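Local structure of putative flagellar hook-associated protein (Vibrio parahaemolyticus, 3PWX) at residues A[101-105]-A[120-126]; A[43-47]-A[85-91]. The protein probably serves as a structural component of the bacterial flagellum, as a hook-associated member of the flagellin family. All blocks are in the same frame, centred on the assembly; numbering follows the deposited sequence.

Contact 1 (A[101-105]-A[120-126]); sequences SGTKT and EGNSDVR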
loop_
_atom_site.group_PDB
_atom_site.type_symbol
_atom_site.label_atom_id
_atom_site.label_comp_id
_atom_site.label_asym_id
_atom_site.label_seq_id
_atom_site.Cartn_x
_atom_site.Cartn_y
_atom_site.Cartn_z
ATOM N N SER A 101 15.750 9.433 -2.925
ATOM C CA SER A 101 15.731 9.647 -4.355
ATOM C C SER A 101 14.544 9.072 -5.160
ATOM O O SER A 101 14.567 9.060 -6.424
ATOM C CB SER A 101 17.065 9.128 -4.930
ATOM O OG SER A 101 18.110 10.079 -4.609
ATOM N N GLY A 102 13.497 8.607 -4.504
ATOM C CA GLY A 102 12.438 8.028 -5.288
ATOM C C GLY A 102 12.953 6.716 -5.891
ATOM O O GLY A 102 13.582 5.943 -5.214
ATOM N N THR A 103 12.683 6.422 -7.164
ATOM C CA THR A 103 13.163 5.134 -7.713
ATOM C C THR A 103 14.553 5.200 -8.332
ATOM O O THR A 103 15.039 4.197 -8.846
ATOM C CB THR A 103 12.255 4.559 -8.758
ATOM O OG1 THR A 103 11.895 5.602 -9.671
ATOM C CG2 THR A 103 11.036 3.926 -8.103
ATOM N N LYS A 104 15.181 6.357 -8.310
ATOM C CA LYS A 104 16.549 6.499 -8.855
ATOM C C LYS A 104 17.574 6.234 -7.709
ATOM O O LYS A 104 18.272 7.173 -7.264
ATOM C CB LYS A 104 16.754 7.902 -9.421
ATOM C CG LYS A 104 15.843 8.391 -10.522
ATOM C CD LYS A 104 16.426 9.726 -10.979
ATOM C CE LYS A 104 15.719 10.366 -12.151
ATOM N NZ LYS A 104 16.587 11.499 -12.655
ATOM N N THR A 105 17.640 4.976 -7.248
ATOM C CA THR A 105 18.260 4.577 -5.978
ATOM C C THR A 105 19.784 4.716 -5.937
ATOM O O THR A 105 20.369 4.786 -4.846
ATOM C CB THR A 105 17.905 3.117 -5.606
ATOM O OG1 THR A 105 18.027 2.307 -6.775
ATOM C CG2 THR A 105 16.401 2.946 -5.059
ATOM N N GLU A 120 17.753 15.890 -8.112
ATOM C CA GLU A 120 17.780 14.820 -9.134
ATOM C C GLU A 120 17.034 13.563 -8.779
ATOM O O GLU A 120 16.830 12.744 -9.647
ATOM C CB GLU A 120 19.188 14.469 -9.556
ATOM C CG GLU A 120 19.637 15.204 -10.793
ATOM C CD GLU A 120 21.129 15.442 -10.744
ATOM O OE1 GLU A 120 21.774 14.767 -9.896
ATOM O OE2 GLU A 120 21.662 16.307 -11.497
ATOM N N GLY A 121 16.602 13.404 -7.528
ATOM C CA GLY A 121 15.729 12.302 -7.164
ATOM C C GLY A 121 14.439 12.519 -7.921
ATOM O O GLY A 121 14.199 13.656 -8.343
ATOM N N ASN A 122 13.622 11.471 -8.094
ATOM C CA ASN A 122 12.281 11.623 -8.630
ATOM C C ASN A 122 11.328 11.443 -7.443
ATOM O O ASN A 122 11.785 11.394 -6.300
ATOM C CB ASN A 122 12.013 10.646 -9.823
ATOM C CG ASN A 122 11.971 9.149 -9.387
ATOM O OD1 ASN A 122 11.554 8.843 -8.277
ATOM N ND2 ASN A 122 12.416 8.252 -10.227
ATOM N N SER A 123 10.016 11.326 -7.672
ATOM C CA SER A 123 9.117 11.254 -6.525
ATOM C C SER A 123 8.243 9.982 -6.474
ATOM O O SER A 123 7.113 9.952 -5.885
ATOM C CB SER A 123 8.325 12.543 -6.426
ATOM O OG SER A 123 7.349 12.513 -7.425
ATOM N N ASP A 124 8.781 8.923 -7.085
ATOM C CA ASP A 124 8.167 7.627 -7.118
ATOM C C ASP A 124 8.082 6.977 -5.749
ATOM O O ASP A 124 8.994 7.114 -4.911
ATOM C CB ASP A 124 9.006 6.726 -8.016
ATOM C CG ASP A 124 8.758 6.977 -9.486
ATOM O OD1 ASP A 124 8.108 8.005 -9.792
ATOM O OD2 ASP A 124 9.233 6.163 -10.321
ATOM N N VAL A 125 7.051 6.187 -5.536
ATOM C CA VAL A 125 6.943 5.488 -4.269
ATOM C C VAL A 125 7.395 4.069 -4.483
ATOM O O VAL A 125 7.193 3.543 -5.537
ATOM C CB VAL A 125 5.460 5.514 -3.695
ATOM C CG1 VAL A 125 5.089 6.988 -3.388
ATOM C CG2 VAL A 125 4.514 4.943 -4.680
ATOM N N ARG A 126 8.100 3.503 -3.526
ATOM C CA ARG A 126 8.255 2.078 -3.434
ATOM C C ARG A 126 7.250 1.590 -2.405
ATOM O O ARG A 126 6.813 2.353 -1.459
ATOM C CB ARG A 126 9.639 1.716 -2.903
ATOM C CG ARG A 126 10.778 1.756 -3.912
ATOM C CD ARG A 126 11.556 3.036 -3.823
ATOM N NE ARG A 126 12.881 2.908 -3.224
ATOM C CZ ARG A 126 13.279 3.617 -2.171
ATOM N NH1 ARG A 126 14.524 3.512 -1.687
ATOM N NH2 ARG A 126 12.432 4.460 -1.609
#

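Contact 2 (A[43-47]-A[85-91]); sequences HLDSV and IESSFNA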
loop_
_atom_site.group_PDB
_atom_site.type_symbol
_atom_site.label_atom_id
_atom_site.label_comp_id
_atom_site.label_asym_id
_atom_site.label_seq_id
_atom_site.Cartn_x
_atom_site.Cartn_y
_atom_site.Cartn_z
ATOM N N HIS A 43 16.708 11.143 9.763
ATOM C CA HIS A 43 17.254 12.143 8.814
ATOM C C HIS A 43 16.332 13.335 8.717
ATOM O O HIS A 43 16.834 14.504 8.682
ATOM C CB HIS A 43 17.594 11.588 7.415
ATOM C CG HIS A 43 18.643 10.521 7.434
ATOM N ND1 HIS A 43 19.968 10.786 7.744
ATOM C CD2 HIS A 43 18.556 9.187 7.227
ATOM C CE1 HIS A 43 20.654 9.658 7.702
ATOM N NE2 HIS A 43 19.822 8.676 7.387
ATOM N N LEU A 44 15.015 13.083 8.741
ATOM C CA LEU A 44 14.120 14.209 8.711
ATOM C C LEU A 44 14.191 15.038 9.986
ATOM O O LEU A 44 14.222 16.254 9.890
ATOM C CB LEU A 44 12.723 13.868 8.336
ATOM C CG LEU A 44 12.593 13.356 6.891
ATOM C CD1 LEU A 44 11.180 12.824 6.699
ATOM C CD2 LEU A 44 12.978 14.434 5.850
ATOM N N ASP A 45 14.297 14.393 11.146
ATOM C CA ASP A 45 14.463 15.089 12.393
ATOM C C ASP A 45 15.637 16.051 12.300
ATOM O O ASP A 45 15.502 17.242 12.602
ATOM C CB ASP A 45 14.672 14.134 13.556
ATOM C CG ASP A 45 14.432 14.818 14.881
ATOM O OD1 ASP A 45 13.336 15.391 15.088
ATOM O OD2 ASP A 45 15.360 14.846 15.717
ATOM N N SER A 46 16.762 15.543 11.819
ATOM C CA SER A 46 17.975 16.362 11.642
ATOM C C SER A 46 17.818 17.512 10.634
ATOM O O SER A 46 18.310 18.607 10.904
ATOM C CB SER A 46 19.158 15.469 11.270
ATOM O OG SER A 46 20.225 16.221 10.752
ATOM N N VAL A 47 17.139 17.267 9.494
ATOM C CA VAL A 47 16.781 18.321 8.545
ATOM C C VAL A 47 15.962 19.357 9.277
ATOM O O VAL A 47 16.191 20.514 9.081
ATOM C CB VAL A 47 15.977 17.807 7.306
ATOM C CG1 VAL A 47 15.439 18.962 6.461
ATOM C CG2 VAL A 47 16.838 16.902 6.422
ATOM N N ILE A 85 21.851 19.876 5.615
ATOM C CA ILE A 85 20.538 19.556 5.074
ATOM C C ILE A 85 20.703 18.853 3.730
ATOM O O ILE A 85 19.946 17.947 3.407
ATOM C CB ILE A 85 19.686 20.817 4.907
ATOM C CG1 ILE A 85 19.081 21.229 6.231
ATOM C CG2 ILE A 85 18.603 20.639 3.894
ATOM C CD1 ILE A 85 18.885 22.780 6.347
ATOM N N GLU A 86 21.715 19.246 2.967
ATOM C CA GLU A 86 22.030 18.534 1.746
ATOM C C GLU A 86 22.448 17.107 2.037
ATOM O O GLU A 86 21.982 16.203 1.372
ATOM C CB GLU A 86 23.127 19.235 0.977
ATOM C CG GLU A 86 23.750 18.357 -0.137
ATOM C CD GLU A 86 24.704 19.157 -0.971
ATOM O OE1 GLU A 86 24.409 19.368 -2.178
ATOM O OE2 GLU A 86 25.713 19.643 -0.382
ATOM N N SER A 87 23.286 16.913 3.057
ATOM C CA SER A 87 23.696 15.568 3.504
ATOM C C SER A 87 22.596 14.628 3.953
ATOM O O SER A 87 22.707 13.400 3.776
ATOM C CB SER A 87 24.638 15.668 4.695
ATOM O OG SER A 87 25.939 15.732 4.197
ATOM N N SER A 88 21.607 15.187 4.655
ATOM C CA SER A 88 20.520 14.392 5.143
ATOM C C SER A 88 19.674 13.963 3.970
ATOM O O SER A 88 19.290 12.820 3.904
ATOM C CB SER A 88 19.715 15.153 6.183
ATOM O OG SER A 88 20.566 15.505 7.291
ATOM N N PHE A 89 19.426 14.820 2.994
ATOM C CA PHE A 89 18.553 14.354 1.891
ATOM C C PHE A 89 19.247 13.387 0.935
ATOM O O PHE A 89 18.578 12.789 0.092
ATOM C CB PHE A 89 17.993 15.511 1.085
ATOM C CG PHE A 89 16.805 16.105 1.671
ATOM C CD1 PHE A 89 15.614 15.400 1.697
ATOM C CD2 PHE A 89 16.864 17.376 2.224
ATOM C CE1 PHE A 89 14.476 15.949 2.264
ATOM C CE2 PHE A 89 15.727 17.943 2.800
ATOM C CZ PHE A 89 14.529 17.239 2.814
ATOM N N ASN A 90 20.570 13.258 1.083
ATOM C CA ASN A 90 21.446 12.411 0.277
ATOM C C ASN A 90 21.936 11.208 1.080
ATOM O O ASN A 90 22.853 10.514 0.678
ATOM C CB ASN A 90 22.641 13.215 -0.230
ATOM C CG ASN A 90 22.330 13.988 -1.508
ATOM O OD1 ASN A 90 21.298 13.748 -2.175
ATOM N ND2 ASN A 90 23.189 14.915 -1.845
ATOM N N ALA A 91 21.280 10.971 2.215
ATOM C CA ALA A 91 21.516 9.796 3.038
ATOM C C ALA A 91 21.417 8.531 2.207
ATOM O O ALA A 91 20.606 8.455 1.276
ATOM C CB ALA A 91 20.497 9.747 4.163
HETATM O O HOH W 1 21.084 13.314 8.760
#

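Contact 1 (A[101-105]-A[120-126])
Asn122 and Thr103 face each other through a two-point exchange in which the carboxamide both accepts and donates. Its OD1 takes the backbone N-H of Thr103 (Thr103 N to Asn122 OD1 2.9 Å), and its ND2 gives a nearly straight bond to the hydroxyl, with Asn122 ND2 2.8 Å from Thr103 OG1 and the oxygen close to the amide plane. OD1 has a second donor, the backbone N of Asp124 at 3.0 Å from Asn122 OD1, and the two N-H groups arrive from opposite faces of the amide. Three bonds thus fix the rotation of this flat group. The Thr103 hydroxyl in turn donates a hydrogen bond to the carboxylate, Thr103 OG1 lying 2.8 Å from Asp124 OD2, which it meets from above the carboxylate plane. With chi1 at 46°, OG1 sits between the backbone N and the carbonyl carbon, facing both partners, while CG2 leans on Asp124 CB.

A backbone bond from Asn122 N to Ser101 O (3.1 Å) holds the two loops together beside this exchange. Gly102 packs close to the carboxamide, its CA 3.2 Å from Asn122 OD1, and its positive phi suits the type II' turn from Ser101 to Lys104. Outward, the extended Lys104 chain lays CG beside Asn122 ND2 and ends in a weak bond from NZ to Glu120 O. At the other end the bent Arg126 brings one guanidinium face over Gly102 O, and Thr105 CG2 comes obliquely to the group, 3.9 Å from Arg126 NH1. Asn139 bonds the main chain of Asp124 and Arg126 from beyond the contact.

Two non-regular loops are joined here, a type II' beta turn received by an Asx turn at Asn122, with Thr105 close to the magnesium-binding residue His97.

Contact 2 (A[43-47]-A[85-91])
His43 presents its imidazole to Ala91, just past the end of helix 85-89; the axes of 43-47 and 85-89 come within 9.1 Å and run nearly antiparallel, at 164°. Followed outward, its CB lies 4.1 Å from Ser88 O. With chi1 at -61°, CG points opposite the carbonyl carbon, and the ring is carried out beside the C-terminal end of the other segment. There CG and CD2 lie beneath the Ala91 methyl, and CE1 and NE2 approach it still more closely. Ala91 CB stands 3.5 Å from the ring centroid of His43, only 10° off the normal, a CH-pi contact centred over the face. ND1 instead uses the ring edge: a water lying in the ring plane is 2.9 Å from His43 ND1 and 2.7 Å from Ser88 OG, linking the two helices through solvent. Ser88 OG also bonds Ser84 O, one turn back in its own helix.

One turn beyond His43, Val47 fills the interface with both methyl groups. CG2 presses on the small serine, 3.4 Å from Ser88 CB, and also lies over a face of the Phe89 ring. CG1 is 3.8 Å from Phe89 CE2 and reaches toward Ile85 CG1. The Leu44 and Phe89 side chains cross at about a right angle, with Leu44 CD2 4.2 Å from Phe89 CE1. Helix 172-223 lies against Leu44 and Val47, and helix 142-145 lies against Phe89.

The chemistry therefore divides the interface. A nonpolar layer of Leu44, Val47, Ile85 and Phe89 joins helix 7-61 to helix 71-89 within the flagellin N-terminal helical region, whereas His43 ND1 and Ser88 OG share a bridging water. The small side chains of Ser88 and Ala91 are consistent with the near approach of Val47 CG2 and the His43 ring. The contact is mainly apolar, with a water-mediated polar link.

Along the chain the two contacts come in series: contact 2 joins helix 7-61 to helix 71-89 and is complete before contact 1 opens in the loop that follows. Their centres are 15 Å apart and their nearest atoms about 5 Å apart, without touching. Contact 2 is buried among the long helices, whereas contact 1 is partly buried in the region of loops and short strands lying against them. The 14 residues between the segments of contact 1 include the small antiparallel pair 110-111 and 118-119. The chain thus moves from helix-to-helix association to loop-to-loop closure, pairing a helical shaft with a side region of loops and short hairpins that includes His97, a magnesium-binding residue.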